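Local coordinates for protein flavin-containing monooxygenase (Allium sativum, PDB 6WPU) that probably uses a bound flavin-adenine dinucleotide to oxygenate the sulfur of S-allyl-L-cysteine, at residues D70-D75 with G199-S204; R78-S83 with H182-R187; H82-K87 with H203-R208; V219-S224 with D288-C293. One frame throughout, in Å; residues are numbered along the deposited sequence.

Contact 1 of 4, residues D70-D75 with G199-S204; sequences DPMSQD and GKQMHS
P71 and M72, at the centre of a type I turn from D70 to S73, lie against strand 200-203. One backbone hydrogen bond crosses: H203 N donates a hydrogen bond to P71 O at 3.0 Å, nearly straight at 167°. The same carbonyl oxygen also takes a CA-H...O contact from M202 CA at 3.3 Å. P71 CB meets M202 CB at 4.0 Å, while the thioether of M72 lies over the Q201 backbone, SD 3.6 Å from M202 N. M72 is bent at both chi2 (-73°) and chi3 (-83°), which curls its methyl back to the Q201 amide, CE 3.3 Å from OE1; that oxygen is already hydrogen-bonded to H292. With an alanine here, the strand backbone and the Q201 amide would probably lose their thioether cover, leaving a gap beside the Q201-H292 pair. Within the turn, the D70 carboxylate grips three amides: OD1 takes M72 N from above its plane at 2.9 Å, and OD2 takes Q74 N and D75 N. The D70-M72 bond closes an Asx turn, here superposed on the type I turn and docked beside a parallel strand of the mixed sheet.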
# COMPACT_ATOMS: atom_id res chain seq x y z
N ASP A 70 5.26 -17.50 12.24
CA ASP A 70 3.96 -18.09 11.94
C ASP A 70 3.68 -17.88 10.46
O ASP A 70 3.46 -16.73 10.04
CB ASP A 70 2.87 -17.44 12.80
CG ASP A 70 1.46 -17.91 12.46
OD1 ASP A 70 1.29 -18.82 11.61
OD2 ASP A 70 0.50 -17.37 13.04
N PRO A 71 3.69 -18.92 9.62
CA PRO A 71 3.46 -18.72 8.18
C PRO A 71 2.12 -18.09 7.87
O PRO A 71 1.96 -17.52 6.78
CB PRO A 71 3.56 -20.15 7.59
CG PRO A 71 3.54 -21.07 8.75
CD PRO A 71 4.05 -20.32 9.94
N MET A 72 1.14 -18.19 8.77
CA MET A 72 -0.15 -17.54 8.56
C MET A 72 -0.19 -16.12 9.12
O MET A 72 -1.15 -15.40 8.86
CB MET A 72 -1.27 -18.39 9.18
CG MET A 72 -1.61 -19.65 8.37
SD MET A 72 -2.50 -19.17 6.86
CE MET A 72 -4.16 -19.01 7.51
N SER A 73 0.83 -15.71 9.87
CA SER A 73 0.90 -14.37 10.46
C SER A 73 -0.36 -14.06 11.27
O SER A 73 -0.97 -13.00 11.13
CB SER A 73 1.12 -13.30 9.39
OG SER A 73 2.42 -13.41 8.84
N GLN A 74 -0.79 -15.03 12.08
CA GLN A 74 -1.95 -14.88 12.94
C GLN A 74 -1.64 -14.89 14.43
O GLN A 74 -2.44 -14.37 15.21
CB GLN A 74 -2.98 -15.99 12.67
CG GLN A 74 -3.74 -15.85 11.37
CD GLN A 74 -4.60 -17.07 11.10
OE1 GLN A 74 -4.28 -18.16 11.56
NE2 GLN A 74 -5.69 -16.90 10.37
N ASP A 75 -0.52 -15.48 14.85
CA ASP A 75 -0.16 -15.51 16.26
C ASP A 75 0.13 -14.09 16.76
O ASP A 75 1.00 -13.40 16.23
CB ASP A 75 1.05 -16.42 16.46
CG ASP A 75 1.58 -16.39 17.87
OD1 ASP A 75 0.85 -15.99 18.80
OD2 ASP A 75 2.76 -16.77 18.05
N GLY A 199 -2.43 -29.97 5.03
CA GLY A 199 -1.25 -29.44 4.39
C GLY A 199 -0.75 -28.13 4.99
O GLY A 199 -1.08 -27.75 6.12
N LYS A 200 0.09 -27.44 4.22
CA LYS A 200 0.71 -26.20 4.65
C LYS A 200 -0.16 -25.01 4.25
O LYS A 200 -0.53 -24.86 3.08
CB LYS A 200 2.10 -26.03 4.04
CG LYS A 200 3.14 -27.07 4.46
CD LYS A 200 4.49 -26.74 3.85
CE LYS A 200 5.49 -27.87 4.04
NZ LYS A 200 5.18 -29.00 3.12
N GLN A 201 -0.45 -24.16 5.22
CA GLN A 201 -1.24 -22.95 5.03
C GLN A 201 -0.36 -21.75 5.33
O GLN A 201 0.33 -21.75 6.36
CB GLN A 201 -2.46 -22.95 5.95
CG GLN A 201 -3.78 -22.84 5.28
CD GLN A 201 -4.90 -22.51 6.25
OE1 GLN A 201 -5.66 -21.57 6.04
NE2 GLN A 201 -5.01 -23.30 7.32
N MET A 202 -0.36 -20.76 4.44
CA MET A 202 0.44 -19.55 4.64
C MET A 202 -0.25 -18.36 4.01
O MET A 202 -1.13 -18.50 3.16
CB MET A 202 1.84 -19.71 4.05
CG MET A 202 1.82 -19.98 2.54
SD MET A 202 3.45 -20.07 1.79
CE MET A 202 4.08 -18.40 2.11
N HIS A 203 0.16 -17.17 4.44
CA HIS A 203 -0.24 -15.92 3.82
C HIS A 203 0.89 -15.44 2.92
O HIS A 203 2.06 -15.67 3.22
CB HIS A 203 -0.58 -14.85 4.88
CG HIS A 203 -1.29 -13.65 4.33
ND1 HIS A 203 -0.62 -12.59 3.76
CD2 HIS A 203 -2.61 -13.35 4.24
CE1 HIS A 203 -1.49 -11.69 3.34
NE2 HIS A 203 -2.71 -12.13 3.63
N SER A 204 0.53 -14.81 1.81
CA SER A 204 1.54 -14.29 0.88
C SER A 204 2.44 -13.25 1.52
O SER A 204 3.51 -12.96 0.97
CB SER A 204 0.86 -13.65 -0.33
OG SER A 204 0.06 -12.54 0.07

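Contact 2 of 4, residues R78-S83 with H182-R187; sequences RPIVHS and HYTEPR. With FAD (flavin-adenine dinucleotide), chain B.
T184 packs against one face of the H82 ring, the two side chains crossing at about a right angle. Its OG1 lies over that face, 3.3 Å from ND1, and donates to the H82 carbonyl oxygen at 2.9 Å, in the carbonyl plane and on a lone pair. The other branch, CG2, turns to I80 and meets its CG2 at 3.7 Å. The opposite face of the imidazole is covered by C2B of the adenosine ribose of FAD. With CG of H82 trans to the backbone N (chi1 177°), the ring reaches the cofactor, and NE2 bonds in the ring plane to phosphate oxygen O2A of FAD at 2.6 Å. Y183 follows the cofactor further along: its CB lies 3.6 Å from the flavin methyl C8M.

At the far end R78 and E185 meet obliquely, guanidinium and carboxylate planes 45° apart. NH2 of R78 reaches OE1 of E185 at 3.1 Å in a salt bridge; the oxygen lies near the guanidinium plane, but the nitrogen stands above the carboxylate plane. Water 2 links R78 NH1 to E185 OE2, and water 1 links R78 NH2 to T184 O. I80 CD1 covers one guanidinium face, and E68 pairs with NE.

The chemistry thus divides. The carboxylates of E185 and E68 probably balance the R78 charge while the waters take up further N-H groups, whereas H82, sandwiched between threonine and ribose, presents an N-H to the pyrophosphate and is thereby likely to help fix the cofactor.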
# COMPACT_ATOMS: atom_id res chain seq x y z
N ARG A 78 3.69 -12.86 17.67
CA ARG A 78 4.75 -13.18 16.72
C ARG A 78 5.62 -11.95 16.45
O ARG A 78 5.13 -10.82 16.51
CB ARG A 78 4.15 -13.68 15.41
CG ARG A 78 3.50 -12.58 14.55
CD ARG A 78 2.58 -13.15 13.46
NE ARG A 78 2.08 -12.06 12.63
CZ ARG A 78 1.02 -11.33 12.93
NH1 ARG A 78 0.34 -11.59 14.05
NH2 ARG A 78 0.63 -10.33 12.14
N PRO A 79 6.91 -12.14 16.18
CA PRO A 79 7.71 -11.06 15.58
C PRO A 79 7.08 -10.65 14.25
O PRO A 79 6.54 -11.49 13.52
CB PRO A 79 9.09 -11.69 15.38
CG PRO A 79 9.11 -12.92 16.20
CD PRO A 79 7.70 -13.37 16.38
N ILE A 80 7.16 -9.36 13.96
CA ILE A 80 6.54 -8.79 12.76
C ILE A 80 7.63 -8.50 11.75
O ILE A 80 8.65 -7.87 12.08
CB ILE A 80 5.75 -7.51 13.09
CG1 ILE A 80 4.64 -7.80 14.10
CG2 ILE A 80 5.14 -6.92 11.79
CD1 ILE A 80 3.69 -8.96 13.68
N VAL A 81 7.43 -8.95 10.51
CA VAL A 81 8.26 -8.52 9.38
C VAL A 81 7.44 -7.50 8.60
O VAL A 81 6.30 -7.76 8.23
CB VAL A 81 8.67 -9.71 8.49
CG1 VAL A 81 9.49 -9.21 7.33
CG2 VAL A 81 9.48 -10.73 9.30
N HIS A 82 8.01 -6.33 8.36
CA HIS A 82 7.18 -5.25 7.81
C HIS A 82 6.94 -5.43 6.32
O HIS A 82 5.80 -5.28 5.84
CB HIS A 82 7.78 -3.87 8.06
CG HIS A 82 6.97 -2.77 7.44
ND1 HIS A 82 5.92 -2.15 8.09
CD2 HIS A 82 6.99 -2.25 6.18
CE1 HIS A 82 5.36 -1.28 7.28
NE2 HIS A 82 6.00 -1.31 6.12
N SER A 83 7.97 -5.77 5.56
CA SER A 83 7.84 -5.90 4.11
C SER A 83 7.17 -7.20 3.67
O SER A 83 7.46 -8.28 4.20
CB SER A 83 9.21 -5.78 3.44
OG SER A 83 9.05 -5.85 2.03
N HIS A 182 -0.25 0.14 5.27
CA HIS A 182 -1.34 -0.80 5.51
C HIS A 182 -1.14 -2.10 4.73
O HIS A 182 -2.12 -2.72 4.31
CB HIS A 182 -2.71 -0.18 5.16
CG HIS A 182 -2.82 0.30 3.74
ND1 HIS A 182 -2.68 1.63 3.39
CD2 HIS A 182 -3.08 -0.36 2.58
CE1 HIS A 182 -2.85 1.76 2.08
NE2 HIS A 182 -3.08 0.57 1.57
N TYR A 183 0.10 -2.54 4.57
CA TYR A 183 0.37 -3.79 3.86
C TYR A 183 1.22 -4.74 4.71
O TYR A 183 2.16 -5.37 4.22
CB TYR A 183 1.00 -3.50 2.51
CG TYR A 183 -0.01 -2.95 1.50
CD1 TYR A 183 -1.15 -3.71 1.15
CD2 TYR A 183 0.16 -1.70 0.92
CE1 TYR A 183 -2.10 -3.22 0.23
CE2 TYR A 183 -0.77 -1.19 0.01
CZ TYR A 183 -1.90 -1.96 -0.34
OH TYR A 183 -2.83 -1.45 -1.24
N THR A 184 0.87 -4.87 5.98
CA THR A 184 1.63 -5.71 6.90
C THR A 184 0.75 -6.65 7.71
O THR A 184 1.14 -7.80 7.92
CB THR A 184 2.46 -4.81 7.85
OG1 THR A 184 3.42 -4.10 7.06
CG2 THR A 184 3.21 -5.65 8.88
N GLU A 185 -0.41 -6.20 8.18
CA GLU A 185 -1.31 -7.05 8.94
C GLU A 185 -2.26 -7.76 7.98
O GLU A 185 -3.05 -7.09 7.31
CB GLU A 185 -2.08 -6.23 9.95
CG GLU A 185 -2.98 -7.05 10.88
CD GLU A 185 -2.20 -7.86 11.92
OE1 GLU A 185 -0.97 -7.69 12.03
OE2 GLU A 185 -2.82 -8.67 12.64
N PRO A 186 -2.22 -9.10 7.89
CA PRO A 186 -2.96 -9.81 6.84
C PRO A 186 -4.45 -9.93 7.11
O PRO A 186 -4.92 -9.96 8.25
CB PRO A 186 -2.32 -11.21 6.86
CG PRO A 186 -1.98 -11.40 8.29
CD PRO A 186 -1.43 -10.02 8.72
N ARG A 187 -5.20 -10.04 6.01
CA ARG A 187 -6.55 -10.57 6.07
C ARG A 187 -6.60 -11.86 5.25
O ARG A 187 -5.73 -12.12 4.41
CB ARG A 187 -7.59 -9.56 5.59
CG ARG A 187 -7.76 -9.45 4.12
CD ARG A 187 -8.74 -8.33 3.74
NE ARG A 187 -10.05 -8.41 4.38
CZ ARG A 187 -11.15 -8.94 3.83
NH1 ARG A 187 -11.08 -9.48 2.61
NH2 ARG A 187 -12.30 -8.95 4.50
PA FAD B . 5.12 1.49 4.01
O1A FAD B . 6.03 1.24 2.80
O2A FAD B . 4.53 0.38 4.72
O5B FAD B . 5.83 2.21 5.13
C5B FAD B . 5.37 2.43 6.46
C4B FAD B . 6.56 2.69 7.41
O4B FAD B . 6.18 3.03 8.72
C3B FAD B . 7.50 1.53 7.51
O3B FAD B . 8.81 1.93 7.27
C2B FAD B . 7.36 1.05 8.91
O2B FAD B . 8.53 0.50 9.42
C1B FAD B . 6.99 2.32 9.61
N9A FAD B . 6.25 2.13 10.83
C8A FAD B . 5.13 1.31 10.98
N7A FAD B . 4.69 1.36 12.24
C5A FAD B . 5.52 2.20 12.99
C6A FAD B . 5.56 2.61 14.32
N6A FAD B . 4.57 2.15 15.27
N1A FAD B . 6.51 3.46 14.73
C2A FAD B . 7.47 3.92 13.88
N3A FAD B . 7.48 3.55 12.58
C4A FAD B . 6.53 2.70 12.11
N1 FAD B . 3.18 0.94 -5.43
C2 FAD B . 3.78 1.41 -6.65
O2 FAD B . 3.85 2.74 -6.90
N3 FAD B . 4.19 0.53 -7.62
C4 FAD B . 4.11 -0.83 -7.40
O4 FAD B . 4.53 -1.73 -8.33
C4X FAD B . 3.73 -1.36 -6.07
N5 FAD B . 3.88 -2.71 -5.79
C5X FAD B . 3.55 -3.18 -4.52
C6 FAD B . 3.69 -4.54 -4.23
C7 FAD B . 3.38 -5.00 -2.96
C7M FAD B . 3.52 -6.47 -2.66
C8 FAD B . 2.92 -4.12 -1.98
C8M FAD B . 2.56 -4.59 -0.60
C9 FAD B . 2.77 -2.76 -2.26
C9A FAD B . 3.09 -2.29 -3.53
N10 FAD B . 2.95 -0.89 -3.82
C10 FAD B . 3.28 -0.41 -5.09
C1' FAD B . 2.42 0.03 -2.80
C2' FAD B . 3.33 0.51 -1.68
O2' FAD B . 2.70 0.27 -0.49
C3' FAD B . 3.44 2.01 -1.86
O3' FAD B . 4.24 2.12 -2.97
C4' FAD B . 4.09 2.77 -0.71
O4' FAD B . 5.26 2.11 -0.39
C5' FAD B . 3.23 3.00 0.54
O5' FAD B . 4.18 3.35 1.50
P FAD B . 3.97 3.77 3.01
O1P FAD B . 5.05 4.82 3.48
O2P FAD B . 2.44 4.15 3.12
O3P FAD B . 3.88 2.31 3.76
O HOH W 1 2.34 -9.08 10.12
O HOH W 2 -2.02 -9.82 14.70
O HOH W 3 4.50 -4.73 3.03

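Contact 3 of 4, residues H82-K87 with H203-R208; sequences HSSLYK and HSHNYR. With FAD (flavin-adenine dinucleotide), chain B.
The loop that leads away from the FAD-binding H82 is closed here onto the turn after strand 200-203, a buried joint between two irregular segments. H205 meets S84 in the plane of its ring: ND1 donates to S84 OG at 2.7 Å. The H205 imidazole thus reaches across to the 82-87 loop, and E68 holds its other nitrogen, NE2. R208 folds back at chi2 (-60°), which lays one guanidinium face against L85 O, 3.5 Å from R208 NH1. Its NH1 donates to two carbonyls of its own segment, H205 O at 2.8 Å and Y207 O at 2.9 Å, while NE and NH2 bond to T64 O and D66 O. A methionine in its place would probably leave the carbonyls of H205, Y207, T64 and D66 without this donor and L85 O without the guanidinium face. Further along, Y86 CB packs on Y207 CD2 at 3.5 Å, the rings oblique with planes at 54°; the Y207 hydroxyl bonds to D233. K87 N closes the far end with an almost straight bond of 178° to R208 O at 2.8 Å. Water 4 bridges S84 O and S204 O. Beside H82, S83 OG accepts from L85 N at 3.2 Å and also bonds to T60 O, an ST turn that shapes the loop next to the FAD site.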
# COMPACT_ATOMS: atom_id res chain seq x y z
N HIS A 82 8.01 -6.33 8.36
CA HIS A 82 7.18 -5.25 7.81
C HIS A 82 6.94 -5.43 6.32
O HIS A 82 5.80 -5.28 5.84
CB HIS A 82 7.78 -3.87 8.06
CG HIS A 82 6.97 -2.77 7.44
ND1 HIS A 82 5.92 -2.15 8.09
CD2 HIS A 82 6.99 -2.25 6.18
CE1 HIS A 82 5.36 -1.28 7.28
NE2 HIS A 82 6.00 -1.31 6.12
N SER A 83 7.97 -5.77 5.56
CA SER A 83 7.84 -5.90 4.11
C SER A 83 7.17 -7.20 3.67
O SER A 83 7.46 -8.28 4.20
CB SER A 83 9.21 -5.78 3.44
OG SER A 83 9.05 -5.85 2.03
N SER A 84 6.30 -7.09 2.66
CA SER A 84 5.68 -8.21 1.96
C SER A 84 6.32 -8.51 0.60
O SER A 84 5.80 -9.36 -0.12
CB SER A 84 4.19 -7.94 1.75
OG SER A 84 3.56 -7.62 2.98
N LEU A 85 7.38 -7.81 0.21
CA LEU A 85 7.92 -8.02 -1.13
C LEU A 85 8.52 -9.41 -1.25
O LEU A 85 9.17 -9.90 -0.33
CB LEU A 85 9.00 -7.00 -1.45
CG LEU A 85 8.71 -5.51 -1.50
CD1 LEU A 85 10.03 -4.76 -1.76
CD2 LEU A 85 7.70 -5.21 -2.56
N TYR A 86 8.33 -10.04 -2.41
CA TYR A 86 9.07 -11.26 -2.73
C TYR A 86 10.26 -10.89 -3.62
O TYR A 86 10.33 -9.80 -4.18
CB TYR A 86 8.18 -12.31 -3.39
CG TYR A 86 7.32 -11.79 -4.53
CD1 TYR A 86 6.06 -11.22 -4.27
CD2 TYR A 86 7.75 -11.87 -5.85
CE1 TYR A 86 5.28 -10.72 -5.30
CE2 TYR A 86 6.96 -11.39 -6.90
CZ TYR A 86 5.73 -10.81 -6.60
OH TYR A 86 4.95 -10.33 -7.61
N LYS A 87 11.21 -11.82 -3.73
CA LYS A 87 12.53 -11.43 -4.23
C LYS A 87 12.49 -10.97 -5.68
O LYS A 87 13.20 -10.03 -6.06
CB LYS A 87 13.52 -12.59 -4.06
CG LYS A 87 14.94 -12.25 -4.53
CD LYS A 87 15.90 -13.38 -4.16
CE LYS A 87 17.28 -13.21 -4.77
NZ LYS A 87 17.34 -13.73 -6.17
N HIS A 203 0.16 -17.17 4.44
CA HIS A 203 -0.24 -15.92 3.82
C HIS A 203 0.89 -15.44 2.92
O HIS A 203 2.06 -15.67 3.22
CB HIS A 203 -0.58 -14.85 4.88
CG HIS A 203 -1.29 -13.65 4.33
ND1 HIS A 203 -0.62 -12.59 3.76
CD2 HIS A 203 -2.61 -13.35 4.24
CE1 HIS A 203 -1.49 -11.69 3.34
NE2 HIS A 203 -2.71 -12.13 3.63
N SER A 204 0.53 -14.81 1.81
CA SER A 204 1.54 -14.29 0.88
C SER A 204 2.44 -13.25 1.52
O SER A 204 3.51 -12.96 0.97
CB SER A 204 0.86 -13.65 -0.33
OG SER A 204 0.06 -12.54 0.07
N HIS A 205 2.04 -12.68 2.66
CA HIS A 205 2.94 -11.79 3.39
C HIS A 205 4.29 -12.45 3.65
O HIS A 205 5.31 -11.77 3.73
CB HIS A 205 2.31 -11.37 4.72
CG HIS A 205 3.18 -10.49 5.55
ND1 HIS A 205 3.54 -9.21 5.17
CD2 HIS A 205 3.74 -10.68 6.78
CE1 HIS A 205 4.29 -8.67 6.10
NE2 HIS A 205 4.42 -9.53 7.10
N ASN A 206 4.32 -13.78 3.74
CA ASN A 206 5.55 -14.50 4.00
C ASN A 206 6.13 -15.14 2.74
O ASN A 206 7.07 -15.94 2.84
CB ASN A 206 5.32 -15.53 5.10
CG ASN A 206 4.95 -14.88 6.42
OD1 ASN A 206 5.68 -14.02 6.91
ND2 ASN A 206 3.80 -15.25 6.98
N TYR A 207 5.61 -14.80 1.56
CA TYR A 207 6.15 -15.39 0.34
C TYR A 207 7.38 -14.62 -0.10
O TYR A 207 7.35 -13.39 -0.19
CB TYR A 207 5.11 -15.42 -0.79
CG TYR A 207 5.78 -15.95 -2.05
CD1 TYR A 207 6.14 -17.31 -2.15
CD2 TYR A 207 6.14 -15.11 -3.09
CE1 TYR A 207 6.79 -17.80 -3.27
CE2 TYR A 207 6.80 -15.59 -4.22
CZ TYR A 207 7.13 -16.94 -4.29
OH TYR A 207 7.78 -17.44 -5.39
N ARG A 208 8.47 -15.34 -0.38
CA ARG A 208 9.71 -14.69 -0.80
C ARG A 208 10.27 -15.24 -2.10
O ARG A 208 10.62 -14.47 -3.00
CB ARG A 208 10.78 -14.81 0.29
CG ARG A 208 10.43 -14.05 1.57
CD ARG A 208 10.26 -12.54 1.32
NE ARG A 208 9.97 -11.88 2.58
CZ ARG A 208 8.75 -11.58 3.01
NH1 ARG A 208 7.69 -11.84 2.24
NH2 ARG A 208 8.61 -11.00 4.19
PA FAD B . 5.12 1.49 4.01
O1A FAD B . 6.03 1.24 2.80
O2A FAD B . 4.53 0.38 4.72
O5B FAD B . 5.83 2.21 5.13
C5B FAD B . 5.37 2.43 6.46
C4B FAD B . 6.56 2.69 7.41
O4B FAD B . 6.18 3.03 8.72
C3B FAD B . 7.50 1.53 7.51
O3B FAD B . 8.81 1.93 7.27
C2B FAD B . 7.36 1.05 8.91
O2B FAD B . 8.53 0.50 9.42
C1B FAD B . 6.99 2.32 9.61
N9A FAD B . 6.25 2.13 10.83
C8A FAD B . 5.13 1.31 10.98
N7A FAD B . 4.69 1.36 12.24
C5A FAD B . 5.52 2.20 12.99
C6A FAD B . 5.56 2.61 14.32
N6A FAD B . 4.57 2.15 15.27
N1A FAD B . 6.51 3.46 14.73
C2A FAD B . 7.47 3.92 13.88
N3A FAD B . 7.48 3.55 12.58
C4A FAD B . 6.53 2.70 12.11
N1 FAD B . 3.18 0.94 -5.43
C2 FAD B . 3.78 1.41 -6.65
O2 FAD B . 3.85 2.74 -6.90
N3 FAD B . 4.19 0.53 -7.62
C4 FAD B . 4.11 -0.83 -7.40
O4 FAD B . 4.53 -1.73 -8.33
C4X FAD B . 3.73 -1.36 -6.07
N5 FAD B . 3.88 -2.71 -5.79
C5X FAD B . 3.55 -3.18 -4.52
C6 FAD B . 3.69 -4.54 -4.23
C7 FAD B . 3.38 -5.00 -2.96
C7M FAD B . 3.52 -6.47 -2.66
C8 FAD B . 2.92 -4.12 -1.98
C8M FAD B . 2.56 -4.59 -0.60
C9 FAD B . 2.77 -2.76 -2.26
C9A FAD B . 3.09 -2.29 -3.53
N10 FAD B . 2.95 -0.89 -3.82
C10 FAD B . 3.28 -0.41 -5.09
C1' FAD B . 2.42 0.03 -2.80
C2' FAD B . 3.33 0.51 -1.68
O2' FAD B . 2.70 0.27 -0.49
C3' FAD B . 3.44 2.01 -1.86
O3' FAD B . 4.24 2.12 -2.97
C4' FAD B . 4.09 2.77 -0.71
O4' FAD B . 5.26 2.11 -0.39
C5' FAD B . 3.23 3.00 0.54
O5' FAD B . 4.18 3.35 1.50
P FAD B . 3.97 3.77 3.01
O1P FAD B . 5.05 4.82 3.48
O2P FAD B . 2.44 4.15 3.12
O3P FAD B . 3.88 2.31 3.76
O HOH W 4 4.10 -11.34 -1.08

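Contact 4 of 4, residues V219-S224 with D288-C293; sequences VIIGSS and DVIMHC
I220 and M291 lie side by side and point the same way from two neighbouring parallel strands, 219-221 and 289-292, of the mixed sheet. This parallel pairing, packed by helix 225-234, is consistent with the second, Rossmann-like dinucleotide-binding domain of flavin-containing monooxygenases. I220 CD1 touches M291 CE at 4.0 Å, and I220 CG2 meets C293 CB at 4.1 Å; the helix covers this face through I230 and S231. A bend at chi3 of M291 leaves its methyl alongside the isoleucine. On the other face I221 crosses I290, CD1 to CG2 at 3.8 Å, beside V219. H292 shares that face, its ring nitrogens held by Q201 and A189. Between the two layers runs the backbone ladder, the strand axes 16° from parallel. M291 is gripped at both its N and its O: M291 N donates to V219 O, and M291 O accepts from I221 N. V219 N extends the ladder to V289 O. Beyond the strand, G222 leads into the N-cap residue S224, whose hydroxyl bonds weakly to A227 N of helix 225-234. At this end the ladder finishes with C293 N to I221 O, short at 2.7 Å but bent to 140°.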
# COMPACT_ATOMS: atom_id res chain seq x y z
N VAL A 219 -1.99 -24.00 -4.24
CA VAL A 219 -3.19 -23.22 -4.51
C VAL A 219 -2.93 -21.79 -4.03
O VAL A 219 -2.49 -21.58 -2.89
CB VAL A 219 -4.43 -23.83 -3.84
CG1 VAL A 219 -5.65 -22.94 -4.06
CG2 VAL A 219 -4.68 -25.25 -4.38
N ILE A 220 -3.16 -20.82 -4.91
CA ILE A 220 -3.04 -19.40 -4.60
C ILE A 220 -4.45 -18.83 -4.61
O ILE A 220 -5.11 -18.85 -5.66
CB ILE A 220 -2.15 -18.65 -5.61
CG1 ILE A 220 -0.85 -19.39 -5.91
CG2 ILE A 220 -1.89 -17.24 -5.14
CD1 ILE A 220 0.22 -19.19 -4.93
N ILE A 221 -4.92 -18.33 -3.47
CA ILE A 221 -6.24 -17.70 -3.38
C ILE A 221 -6.05 -16.19 -3.51
O ILE A 221 -5.44 -15.56 -2.65
CB ILE A 221 -6.95 -18.03 -2.06
CG1 ILE A 221 -7.00 -19.54 -1.83
CG2 ILE A 221 -8.35 -17.43 -2.05
CD1 ILE A 221 -7.46 -19.91 -0.45
N GLY A 222 -6.59 -15.62 -4.59
CA GLY A 222 -6.60 -14.17 -4.72
C GLY A 222 -7.18 -13.75 -6.05
O GLY A 222 -7.11 -14.50 -7.02
N SER A 223 -7.75 -12.55 -6.11
CA SER A 223 -8.37 -12.05 -7.33
C SER A 223 -7.57 -10.93 -8.00
O SER A 223 -7.97 -10.47 -9.07
CB SER A 223 -9.78 -11.56 -7.04
OG SER A 223 -9.75 -10.62 -5.99
N SER A 224 -6.47 -10.49 -7.40
CA SER A 224 -5.69 -9.39 -7.93
C SER A 224 -4.62 -9.88 -8.90
O SER A 224 -4.32 -11.07 -8.99
CB SER A 224 -5.02 -8.63 -6.78
OG SER A 224 -4.00 -9.42 -6.20
N ASP A 288 -0.35 -29.60 -1.57
CA ASP A 288 0.66 -29.47 -0.53
C ASP A 288 0.58 -28.14 0.21
O ASP A 288 0.77 -28.10 1.43
CB ASP A 288 2.06 -29.65 -1.14
CG ASP A 288 2.19 -30.95 -1.95
OD1 ASP A 288 2.11 -32.03 -1.32
OD2 ASP A 288 2.32 -30.88 -3.19
N VAL A 289 0.33 -27.04 -0.52
CA VAL A 289 0.38 -25.69 0.05
C VAL A 289 -0.83 -24.89 -0.42
O VAL A 289 -1.14 -24.85 -1.62
CB VAL A 289 1.67 -24.93 -0.35
CG1 VAL A 289 1.72 -23.54 0.36
CG2 VAL A 289 2.90 -25.74 -0.05
N ILE A 290 -1.50 -24.22 0.52
CA ILE A 290 -2.51 -23.21 0.21
C ILE A 290 -1.97 -21.87 0.68
O ILE A 290 -1.60 -21.72 1.85
CB ILE A 290 -3.86 -23.51 0.89
CG1 ILE A 290 -4.45 -24.83 0.37
CG2 ILE A 290 -4.82 -22.36 0.65
CD1 ILE A 290 -5.70 -25.24 1.09
N MET A 291 -1.90 -20.91 -0.23
CA MET A 291 -1.41 -19.57 0.09
C MET A 291 -2.56 -18.58 -0.05
O MET A 291 -3.20 -18.51 -1.10
CB MET A 291 -0.24 -19.17 -0.81
CG MET A 291 0.25 -17.73 -0.53
SD MET A 291 1.50 -17.12 -1.69
CE MET A 291 2.64 -18.50 -1.80
N HIS A 292 -2.85 -17.83 1.02
CA HIS A 292 -3.82 -16.73 0.94
C HIS A 292 -3.13 -15.51 0.36
O HIS A 292 -2.23 -14.94 1.00
CB HIS A 292 -4.40 -16.37 2.31
CG HIS A 292 -5.02 -17.51 3.05
ND1 HIS A 292 -6.32 -17.47 3.51
CD2 HIS A 292 -4.52 -18.70 3.45
CE1 HIS A 292 -6.59 -18.60 4.15
NE2 HIS A 292 -5.51 -19.36 4.13
N CYS A 293 -3.51 -15.10 -0.85
CA CYS A 293 -3.08 -13.79 -1.36
C CYS A 293 -4.26 -12.82 -1.29
O CYS A 293 -4.68 -12.23 -2.27
CB CYS A 293 -2.52 -13.91 -2.79
SG CYS A 293 -1.43 -12.51 -3.33

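How the contacts relate
Contacts 1 and 4 meet in one sheet: strand 289-292 lies between strands 200-203 and 217-221, with K200 O to I290 N and M202 O to H292 N each 2.8 Å. Contact 3 continues from contact 1 through H203 and S204, and N206 ND2 makes a weak hydrogen bond to P71 O at 2.9 Å. Contacts 2 and 3 share H82 and S83, their centres about 9 Å apart. Y183 O to S84 OG, 2.9 Å, ties them again. Contacts 2 and 4 do not touch; their centres are about 17 Å apart. Contacts 2 and 3 touch FAD, while the side chains of H203 (contact 1) and C293 (contact 4) stay about 9 and 8 Å from it.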